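Local coordinates for protein enolase from the environmental genome shotgun sequencing of the Sargasso Sea (PDB 2QGY) that is of unknown function but, as a magnesium-binding member of the enolase superfamily, probably abstracts a proton next to a substrate carboxylate, at residues K17-D22 against I364-L369; S26-S31 against I157-G162; I170-D175 against K211-E216. All coordinates share one frame; numbering follows the deposited sequence.

Contact 1: K17-D22 against I364-L369; sequences KIWITD and IHEDIL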
loop_
_atom_site.group_PDB
_atom_site.type_symbol
_atom_site.label_atom_id
_atom_site.label_comp_id
_atom_site.label_asym_id
_atom_site.label_seq_id
_atom_site.Cartn_x
_atom_site.Cartn_y
_atom_site.Cartn_z
ATOM N N LYS A 17 -14.318 11.436 -15.622
ATOM C CA LYS A 17 -14.154 10.364 -16.587
ATOM C C LYS A 17 -12.837 9.631 -16.314
ATOM O O LYS A 17 -11.809 10.259 -16.023
ATOM C CB LYS A 17 -14.095 10.958 -17.987
ATOM C CG LYS A 17 -14.063 9.921 -19.136
ATOM C CD LYS A 17 -15.239 8.945 -19.125
ATOM C CE LYS A 17 -15.172 7.937 -20.288
ATOM N NZ LYS A 17 -15.749 8.522 -21.552
ATOM N N ILE A 18 -12.894 8.317 -16.441
ATOM C CA ILE A 18 -11.704 7.466 -16.292
ATOM C C ILE A 18 -11.654 6.537 -17.497
ATOM O O ILE A 18 -12.688 5.956 -17.874
ATOM C CB ILE A 18 -11.761 6.612 -14.993
ATOM C CG1 ILE A 18 -11.899 7.485 -13.762
ATOM C CG2 ILE A 18 -10.475 5.671 -14.876
ATOM C CD1 ILE A 18 -12.094 6.695 -12.438
ATOM N N TRP A 19 -10.465 6.388 -18.091
ATOM C CA TRP A 19 -10.230 5.353 -19.096
ATOM C C TRP A 19 -9.159 4.444 -18.556
ATOM O O TRP A 19 -8.186 4.930 -17.973
ATOM C CB TRP A 19 -9.664 5.957 -20.378
ATOM C CG TRP A 19 -10.553 6.890 -21.123
ATOM C CD1 TRP A 19 -11.302 6.585 -22.219
ATOM C CD2 TRP A 19 -10.734 8.296 -20.886
ATOM N NE1 TRP A 19 -11.969 7.705 -22.670
ATOM C CE2 TRP A 19 -11.640 8.769 -21.870
ATOM C CE3 TRP A 19 -10.221 9.206 -19.941
ATOM C CZ2 TRP A 19 -12.047 10.104 -21.934
ATOM C CZ3 TRP A 19 -10.647 10.543 -19.993
ATOM C CH2 TRP A 19 -11.527 10.976 -21.002
ATOM N N ILE A 20 -9.338 3.133 -18.744
ATOM C CA ILE A 20 -8.226 2.197 -18.575
ATOM C C ILE A 20 -7.901 1.617 -19.943
ATOM O O ILE A 20 -8.744 0.939 -20.558
ATOM C CB ILE A 20 -8.618 1.055 -17.617
ATOM C CG1 ILE A 20 -9.046 1.635 -16.258
ATOM C CG2 ILE A 20 -7.481 -0.008 -17.549
ATOM C CD1 ILE A 20 -9.467 0.552 -15.239
ATOM N N THR A 21 -6.708 1.908 -20.453
ATOM C CA THR A 21 -6.370 1.452 -21.793
ATOM C C THR A 21 -6.140 -0.074 -21.811
ATOM O O THR A 21 -5.702 -0.663 -20.823
ATOM C CB THR A 21 -5.184 2.232 -22.424
ATOM O OG1 THR A 21 -3.987 2.063 -21.633
ATOM C CG2 THR A 21 -5.526 3.734 -22.495
ATOM N N ASP A 22 -6.451 -0.715 -22.935
ATOM C CA ASP A 22 -6.102 -2.123 -23.093
ATOM C C ASP A 22 -4.604 -2.206 -23.325
ATOM O O ASP A 22 -3.962 -1.209 -23.631
ATOM C CB ASP A 22 -6.820 -2.728 -24.306
ATOM C CG ASP A 22 -7.058 -4.233 -24.157
ATOM O OD1 ASP A 22 -6.515 -4.871 -23.217
ATOM O OD2 ASP A 22 -7.811 -4.761 -24.992
ATOM N N ILE A 364 -5.972 15.856 -25.662
ATOM C CA ILE A 364 -6.269 14.434 -25.904
ATOM C C ILE A 364 -7.531 14.295 -26.750
ATOM O O ILE A 364 -8.523 14.985 -26.509
ATOM C CB ILE A 364 -6.387 13.639 -24.578
ATOM C CG1 ILE A 364 -4.986 13.251 -24.066
ATOM C CG2 ILE A 364 -7.194 12.350 -24.726
ATOM C CD1 ILE A 364 -5.058 12.697 -22.651
ATOM N N HIS A 365 -7.461 13.397 -27.729
ATOM C CA HIS A 365 -8.582 13.054 -28.571
ATOM C C HIS A 365 -9.321 11.910 -27.898
ATOM O O HIS A 365 -8.927 10.744 -27.995
ATOM C CB HIS A 365 -8.087 12.658 -29.950
ATOM C CG HIS A 365 -7.442 13.778 -30.703
ATOM N ND1 HIS A 365 -8.043 14.382 -31.789
ATOM C CD2 HIS A 365 -6.256 14.410 -30.527
ATOM C CE1 HIS A 365 -7.252 15.335 -32.251
ATOM N NE2 HIS A 365 -6.163 15.377 -31.501
ATOM N N GLU A 366 -10.386 12.261 -27.184
ATOM C CA GLU A 366 -11.040 11.314 -26.286
ATOM C C GLU A 366 -11.669 10.138 -27.016
ATOM O O GLU A 366 -11.774 9.052 -26.457
ATOM C CB GLU A 366 -12.091 12.012 -25.433
ATOM C CG GLU A 366 -11.484 12.937 -24.415
ATOM C CD GLU A 366 -12.493 13.772 -23.654
ATOM O OE1 GLU A 366 -13.598 13.280 -23.326
ATOM O OE2 GLU A 366 -12.150 14.926 -23.366
ATOM N N ASP A 367 -12.087 10.343 -28.261
ATOM C CA ASP A 367 -12.700 9.227 -28.990
ATOM C C ASP A 367 -11.659 8.169 -29.326
ATOM O O ASP A 367 -11.953 6.976 -29.247
ATOM C CB ASP A 367 -13.534 9.697 -30.192
ATOM C CG ASP A 367 -14.848 10.391 -29.766
ATOM O OD1 ASP A 367 -15.274 10.273 -28.575
ATOM O OD2 ASP A 367 -15.468 11.057 -30.639
ATOM N N ILE A 368 -10.430 8.600 -29.612
ATOM C CA ILE A 368 -9.325 7.661 -29.843
ATOM C C ILE A 368 -8.915 6.944 -28.546
ATOM O O ILE A 368 -8.711 5.720 -28.529
ATOM C CB ILE A 368 -8.096 8.321 -30.540
ATOM C CG1 ILE A 368 -8.531 8.881 -31.904
ATOM C CG2 ILE A 368 -6.951 7.288 -30.686
ATOM C CD1 ILE A 368 -7.457 9.558 -32.731
ATOM N N LEU A 369 -8.804 7.713 -27.468
ATOM C CA LEU A 369 -8.521 7.137 -26.156
ATOM C C LEU A 369 -9.573 6.101 -25.771
ATOM O O LEU A 369 -9.233 4.998 -25.330
ATOM C CB LEU A 369 -8.374 8.224 -25.092
ATOM C CG LEU A 369 -7.996 7.743 -23.684
ATOM C CD1 LEU A 369 -6.713 6.890 -23.711
ATOM C CD2 LEU A 369 -7.819 8.970 -22.788
#

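Contact 2: S26-S31 against I157-G162; sequences SDDQWS and IEKFYG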
loop_
_atom_site.group_PDB
_atom_site.type_symbol
_atom_site.label_atom_id
_atom_site.label_comp_id
_atom_site.label_asym_id
_atom_site.label_seq_id
_atom_site.Cartn_x
_atom_site.Cartn_y
_atom_site.Cartn_z
ATOM N N SER A 26 3.560 -1.904 -28.450
ATOM C CA SER A 26 4.249 -0.622 -28.365
ATOM C C SER A 26 4.942 -0.342 -29.694
ATOM O O SER A 26 4.822 -1.117 -30.642
ATOM C CB SER A 26 5.247 -0.614 -27.197
ATOM O OG SER A 26 6.340 -1.473 -27.489
ATOM N N ASP A 27 5.649 0.784 -29.789
ATOM C CA ASP A 27 6.305 1.158 -31.064
ATOM C C ASP A 27 7.240 0.034 -31.581
ATOM O O ASP A 27 8.018 -0.567 -30.809
ATOM C CB ASP A 27 7.087 2.487 -30.949
ATOM C CG ASP A 27 6.281 3.653 -30.345
ATOM O OD1 ASP A 27 5.016 3.575 -30.208
ATOM O OD2 ASP A 27 6.951 4.688 -30.002
ATOM N N ASP A 28 7.182 -0.252 -32.890
ATOM C CA ASP A 28 8.023 -1.313 -33.499
ATOM C C ASP A 28 7.786 -2.692 -32.875
ATOM O O ASP A 28 8.644 -3.592 -32.964
ATOM C CB ASP A 28 9.527 -0.933 -33.456
ATOM C CG ASP A 28 9.776 0.516 -33.876
ATOM O OD1 ASP A 28 9.371 0.881 -34.997
ATOM O OD2 ASP A 28 10.379 1.289 -33.085
ATOM N N GLN A 29 6.607 -2.869 -32.260
ATOM C CA GLN A 29 6.220 -4.148 -31.668
ATOM C C GLN A 29 7.269 -4.605 -30.636
ATOM O O GLN A 29 7.521 -5.800 -30.452
ATOM C CB GLN A 29 5.947 -5.215 -32.757
ATOM C CG GLN A 29 4.910 -4.750 -33.812
ATOM C CD GLN A 29 5.509 -3.876 -34.888
ATOM O OE1 GLN A 29 6.581 -4.174 -35.410
ATOM N NE2 GLN A 29 4.849 -2.774 -35.199
ATOM N N TRP A 30 7.881 -3.628 -29.964
ATOM C CA TRP A 30 8.980 -3.916 -29.027
ATOM C C TRP A 30 8.473 -4.617 -27.752
ATOM O O TRP A 30 9.122 -5.545 -27.239
ATOM C CB TRP A 30 9.740 -2.613 -28.696
ATOM C CG TRP A 30 10.673 -2.781 -27.532
ATOM C CD1 TRP A 30 10.539 -2.252 -26.288
ATOM C CD2 TRP A 30 11.859 -3.596 -27.502
ATOM N NE1 TRP A 30 11.598 -2.655 -25.487
ATOM C CE2 TRP A 30 12.407 -3.491 -26.204
ATOM C CE3 TRP A 30 12.502 -4.403 -28.446
ATOM C CZ2 TRP A 30 13.581 -4.171 -25.817
ATOM C CZ3 TRP A 30 13.685 -5.081 -28.063
ATOM C CH2 TRP A 30 14.203 -4.949 -26.765
ATOM N N SER A 31 7.309 -4.178 -27.279
ATOM C CA SER A 31 6.679 -4.685 -26.048
ATOM C C SER A 31 5.145 -4.597 -26.125
ATOM O O SER A 31 4.599 -4.068 -27.086
ATOM C CB SER A 31 7.162 -3.830 -24.867
ATOM O OG SER A 31 6.894 -4.475 -23.619
ATOM N N ILE A 157 19.083 -1.416 -28.279
ATOM C CA ILE A 157 20.020 -0.488 -27.632
ATOM C C ILE A 157 20.794 0.339 -28.682
ATOM O O ILE A 157 21.061 1.501 -28.453
ATOM C CB ILE A 157 20.925 -1.222 -26.579
ATOM C CG1 ILE A 157 20.086 -1.589 -25.348
ATOM C CG2 ILE A 157 22.096 -0.346 -26.128
ATOM C CD1 ILE A 157 20.454 -2.894 -24.731
ATOM N N GLU A 158 21.124 -0.248 -29.838
ATOM C CA GLU A 158 21.671 0.530 -30.970
ATOM C C GLU A 158 20.731 1.650 -31.431
ATOM O O GLU A 158 21.176 2.761 -31.749
ATOM C CB GLU A 158 21.931 -0.369 -32.168
ATOM C CG GLU A 158 23.244 -1.089 -32.183
ATOM C CD GLU A 158 23.287 -2.101 -33.300
ATOM O OE1 GLU A 158 22.733 -1.786 -34.393
ATOM O OE2 GLU A 158 23.849 -3.205 -33.075
ATOM N N LYS A 159 19.441 1.327 -31.492
ATOM C CA LYS A 159 18.403 2.260 -31.908
ATOM C C LYS A 159 18.377 3.447 -30.948
ATOM O O LYS A 159 18.495 4.585 -31.366
ATOM C CB LYS A 159 17.053 1.538 -31.952
ATOM C CG LYS A 159 15.885 2.376 -32.454
ATOM C CD LYS A 159 14.526 1.691 -32.191
ATOM C CE LYS A 159 14.246 0.526 -33.156
ATOM N NZ LYS A 159 12.994 -0.261 -32.818
ATOM N N PHE A 160 18.218 3.165 -29.655
ATOM C CA PHE A 160 18.286 4.190 -28.615
ATOM C C PHE A 160 19.584 5.035 -28.689
ATOM O O PHE A 160 19.555 6.255 -28.570
ATOM C CB PHE A 160 18.177 3.524 -27.225
ATOM C CG PHE A 160 16.781 2.979 -26.883
ATOM C CD1 PHE A 160 15.777 2.857 -27.847
ATOM C CD2 PHE A 160 16.480 2.607 -25.571
ATOM C CE1 PHE A 160 14.520 2.349 -27.533
ATOM C CE2 PHE A 160 15.216 2.097 -25.239
ATOM C CZ PHE A 160 14.226 1.980 -26.219
ATOM N N TYR A 161 20.721 4.375 -28.846
ATOM C CA TYR A 161 22.009 5.080 -28.983
ATOM C C TYR A 161 21.907 6.143 -30.089
ATOM O O TYR A 161 22.179 7.325 -29.858
ATOM C CB TYR A 161 23.148 4.070 -29.237
ATOM C CG TYR A 161 24.453 4.688 -29.698
ATOM C CD1 TYR A 161 25.288 5.349 -28.801
ATOM C CD2 TYR A 161 24.860 4.598 -31.038
ATOM C CE1 TYR A 161 26.485 5.923 -29.211
ATOM C CE2 TYR A 161 26.065 5.176 -31.467
ATOM C CZ TYR A 161 26.876 5.827 -30.541
ATOM O OH TYR A 161 28.071 6.401 -30.942
ATOM N N GLY A 162 21.457 5.716 -31.266
ATOM C CA GLY A 162 21.213 6.620 -32.396
ATOM C C GLY A 162 20.403 7.855 -32.062
ATOM O O GLY A 162 20.551 8.898 -32.707
#

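Contact 3: I170-D175 against K211-E216; sequences IYPMLD and KSFLKE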
loop_
_atom_site.group_PDB
_atom_site.type_symbol
_atom_site.label_atom_id
_atom_site.label_comp_id
_atom_site.label_asym_id
_atom_site.label_seq_id
_atom_site.Cartn_x
_atom_site.Cartn_y
_atom_site.Cartn_z
ATOM N N ILE A 170 19.272 -0.287 -18.610
ATOM C CA ILE A 170 19.046 -1.690 -18.945
ATOM C C ILE A 170 18.795 -2.563 -17.715
ATOM O O ILE A 170 19.009 -2.124 -16.565
ATOM C CB ILE A 170 20.251 -2.265 -19.737
ATOM C CG1 ILE A 170 21.524 -2.122 -18.897
ATOM C CG2 ILE A 170 20.409 -1.525 -21.098
ATOM C CD1 ILE A 170 22.702 -2.923 -19.398
ATOM N N TYR A 171 18.328 -3.784 -17.953
ATOM C CA TYR A 171 18.036 -4.741 -16.901
ATOM C C TYR A 171 18.957 -5.948 -17.095
ATOM O O TYR A 171 18.608 -6.890 -17.813
ATOM C CB TYR A 171 16.560 -5.166 -16.949
ATOM C CG TYR A 171 15.580 -4.074 -16.540
ATOM C CD1 TYR A 171 14.858 -4.168 -15.346
ATOM C CD2 TYR A 171 15.370 -2.978 -17.355
ATOM C CE1 TYR A 171 13.939 -3.143 -14.972
ATOM C CE2 TYR A 171 14.472 -1.962 -16.986
ATOM C CZ TYR A 171 13.786 -2.061 -15.790
ATOM O OH TYR A 171 12.880 -1.060 -15.447
ATOM N N PRO A 172 20.154 -5.903 -16.477
ATOM C CA PRO A 172 21.251 -6.818 -16.811
ATOM C C PRO A 172 21.259 -8.129 -16.025
ATOM O O PRO A 172 22.122 -8.968 -16.278
ATOM C CB PRO A 172 22.484 -5.978 -16.471
ATOM C CG PRO A 172 22.044 -5.219 -15.236
ATOM C CD PRO A 172 20.567 -4.921 -15.453
ATOM N N MET A 173 20.321 -8.344 -15.101
ATOM C CA MET A 173 20.353 -9.619 -14.350
ATOM C C MET A 173 19.736 -10.744 -15.169
ATOM O O MET A 173 18.510 -10.902 -15.216
ATOM C CB MET A 173 19.687 -9.515 -12.970
ATOM C CG MET A 173 20.356 -8.487 -12.047
ATOM S SD MET A 173 22.144 -8.685 -11.656
ATOM C CE MET A 173 22.091 -9.661 -10.175
ATOM N N LEU A 174 20.610 -11.524 -15.798
ATOM C CA LEU A 174 20.186 -12.592 -16.710
ATOM C C LEU A 174 20.482 -13.961 -16.100
ATOM O O LEU A 174 20.683 -14.072 -14.880
ATOM C CB LEU A 174 20.869 -12.420 -18.072
ATOM C CG LEU A 174 20.837 -11.006 -18.693
ATOM C CD1 LEU A 174 21.618 -10.957 -19.987
ATOM C CD2 LEU A 174 19.407 -10.490 -18.931
ATOM N N ASP A 175 20.532 -14.996 -16.941
ATOM C CA ASP A 175 20.586 -16.375 -16.433
ATOM C C ASP A 175 21.698 -16.656 -15.435
ATOM O O ASP A 175 21.498 -17.416 -14.486
ATOM C CB ASP A 175 20.657 -17.388 -17.584
ATOM C CG ASP A 175 19.288 -17.772 -18.097
ATOM O OD1 ASP A 175 18.293 -17.134 -17.661
ATOM O OD2 ASP A 175 19.209 -18.707 -18.937
ATOM N N LYS A 211 25.718 -9.084 -5.040
ATOM C CA LYS A 211 27.053 -8.678 -4.638
ATOM C C LYS A 211 28.116 -9.089 -5.658
ATOM O O LYS A 211 28.958 -8.267 -6.011
ATOM C CB LYS A 211 27.368 -9.207 -3.242
ATOM C CG LYS A 211 26.680 -8.442 -2.127
ATOM C CD LYS A 211 26.827 -9.225 -0.834
ATOM C CE LYS A 211 26.393 -8.414 0.363
ATOM N NZ LYS A 211 26.336 -9.301 1.565
ATOM N N SER A 212 28.051 -10.331 -6.154
ATOM C CA SER A 212 29.013 -10.798 -7.143
ATOM C C SER A 212 28.902 -9.979 -8.434
ATOM O O SER A 212 29.918 -9.560 -8.998
ATOM C CB SER A 212 28.844 -12.297 -7.399
ATOM O OG SER A 212 28.742 -13.009 -6.171
ATOM N N PHE A 213 27.667 -9.716 -8.872
ATOM C CA PHE A 213 27.445 -8.882 -10.054
ATOM C C PHE A 213 28.053 -7.492 -9.874
ATOM O O PHE A 213 28.809 -7.014 -10.718
ATOM C CB PHE A 213 25.945 -8.770 -10.403
ATOM C CG PHE A 213 25.666 -7.892 -11.589
ATOM C CD1 PHE A 213 25.844 -8.372 -12.887
ATOM C CD2 PHE A 213 25.233 -6.577 -11.416
ATOM C CE1 PHE A 213 25.598 -7.572 -13.992
ATOM C CE2 PHE A 213 24.986 -5.747 -12.514
ATOM C CZ PHE A 213 25.150 -6.249 -13.821
ATOM N N LEU A 214 27.723 -6.842 -8.762
ATOM C CA LEU A 214 28.189 -5.479 -8.525
ATOM C C LEU A 214 29.720 -5.388 -8.444
ATOM O O LEU A 214 30.310 -4.377 -8.824
ATOM C CB LEU A 214 27.552 -4.913 -7.258
ATOM C CG LEU A 214 26.046 -4.629 -7.404
ATOM C CD1 LEU A 214 25.491 -4.141 -6.077
ATOM C CD2 LEU A 214 25.789 -3.623 -8.534
ATOM N N LYS A 215 30.345 -6.463 -7.968
ATOM C CA LYS A 215 31.808 -6.526 -7.897
ATOM C C LYS A 215 32.418 -6.594 -9.308
ATOM O O LYS A 215 33.442 -5.962 -9.590
ATOM C CB LYS A 215 32.221 -7.731 -7.058
ATOM C CG LYS A 215 33.661 -7.697 -6.577
ATOM C CD LYS A 215 33.867 -8.731 -5.457
ATOM C CE LYS A 215 35.084 -8.376 -4.592
ATOM N NZ LYS A 215 35.159 -9.193 -3.328
ATOM N N GLU A 216 31.767 -7.319 -10.206
ATOM C CA GLU A 216 32.273 -7.469 -11.570
ATOM C C GLU A 216 31.856 -6.333 -12.509
ATOM O O GLU A 216 32.489 -6.112 -13.545
ATOM C CB GLU A 216 31.843 -8.821 -12.149
ATOM C CG GLU A 216 32.259 -10.020 -11.295
ATOM C CD GLU A 216 33.770 -10.193 -11.210
ATOM O OE1 GLU A 216 34.452 -9.879 -12.216
ATOM O OE2 GLU A 216 34.270 -10.635 -10.138
#

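Contact 1: K17-D22 against I364-L369
Trp-19, on the strand 13-21, presents its indole to Leu-369 and Glu-366 of the helix 366-371, and can be followed outward from its CB, which lies 4.1 Å from Leu-369 CG. Beyond it the five-membered ring is covered by the leucine: Leu-369 CG stands 3.8 Å from the ring centroid and only 13° off the normal, a CH-pi contact. The closest approach comes at the ring fusion, where Trp-19 CD2 is 3.5 Å from Leu-369 CD2. CE3 meets the same methyl group. On the six-membered ring CZ2 and CH2 reach Glu-366, whose OE1 lies at the edge in the indole plane, 3.8 Å from Trp-19 CZ2, with the carboxylate turned 73° from the ring. Leu-369 CG is anti to its backbone N (chi1 -177°), which carries the branched end over the indole, while Leu-369 CD1 continues to Thr-21 CG2 at 3.6 Å. The aliphatic CG of Lys-17 lies over the opposite face of the indole.

No hydrogen bond spans the two segments. Trp-19 NE1 is bonded to Ser-370 OG, Thr-21 OG1 to Phe-36 N, and Glu-366 OE2 forms a salt bridge with Lys-40; all three partners lie outside the segments. The chemistry across the contact is therefore mainly apolar: the helix packs on the four-stranded antiparallel sheet chiefly through leucine-indole contact, with polar bonds at the margin.

Contact 2: S26-S31 against I157-G162
Lys-159 NZ is gripped by two groups: Asp-28 OD2 across the contact and Gln-156 OE1 one turn earlier in its own helix, 150-162. The bond from Lys-159 NZ to Asp-28 OD2 measures 3.1 Å and is part of a salt bridge. Its direction is oblique, since NZ approaches OD2 from above the carboxylate plane, 58° out of it. The two side chains come from opposite directions. A chi1 of -176° sends the lysine outward from the helix, and a bend at chi3 (-75°) turns CE and NZ toward the acid.

Asp-28 sits in a loop whose backbone is tied to itself: Ser-26 N bonds to Ser-31 O at 2.8 Å, and Gln-29 N to Ser-26 O at 3.0 Å. Ser-26 OG also accepts from Ser-31 N. The aromatic side chains of Trp-30 and Phe-160 face each other without touching; Trp-30 instead meets Tyr-153 edge-to-face.

Both charged residues are exposed, and this bridge is the sole direct contact between the segments. Solvent would be expected to screen the attraction, so the chemistry implies a modest electrostatic link between the loop joining strands 13-21 and 37-43 and the barrel helix 150-162.

Contact 3: I170-D175 against K211-E216
A thioether laid over an aromatic face is the distinctive feature here: Met-173 SD stands 3.8 Å from the centroid of the Phe-213 ring, 19° off its normal. This is a Met-aromatic contact. The sulfur is displaced toward the rim, and the individual distances show which part of the ring it favours, for Met-173 SD lies 3.6 Å from Phe-213 CG but 4.2 Å from Phe-213 CE2. The sulfur thus covers the root of the ring, on the side where it joins CB. The terminal methyl, Met-173 CE, passes beyond the ring and comes 4.0 Å from Phe-213 CB. Bends at chi2 and chi3 (-91°) fold the methionine toward the phenylalanine, although its CB does not point directly at the helix.

Pro-172 engages the far end of the same ring. Pro-172 CG is 3.6 Å and Pro-172 CB 3.8 Å from Phe-213 CZ, and the two side chains cross at about a right angle. Swung away from its backbone N (chi1 178°), the ring extends from the helix to the loop, where consecutive residues meet its root and its tip. No hydrogen bond links the segments; the contact rests on apolar and sulfur-aromatic packing.

Within the barrel domain, the loop 171-176 follows strand 168-170 and leads into helix 177-191, whereas Phe-213 belongs to helix 207-217, which follows the adjacent parallel strand 197-200. Phe-213 also touches Leu-199 of that strand and Ile-181 of helix 177-191, while Pro-172 packs on Val-184. The contact therefore joins two successive beta-alpha units: Phe-213 of the second packs against the loop and helix 177-191 of the first and against strand 197-200 of its own.

Overall arrangement
Along the chain, contact 1 spans the widest interval, from strand 13-21 to helix 366-371; contacts 2 and 3 follow one another within it. Contact 1 sets helix 366-371 against the antiparallel sheet to which both chain ends contribute strands. Contact 2 joins the loop after strand 13-21 to barrel helix 150-162, and contact 3 lies wholly within the barrel. The centres of contact 1 and contact 2 are about 25 Å apart. Those of contact 1 and contact 3, on opposite sides of the chain's centre, are about 39 Å apart. Contacts 2 and 3 touch through Ile-157 CD1 and Ile-170 CG2, 3.9 Å apart. Contact 2 thus links the N-terminal region to the magnesium-bearing barrel, and contact 3 continues inside it.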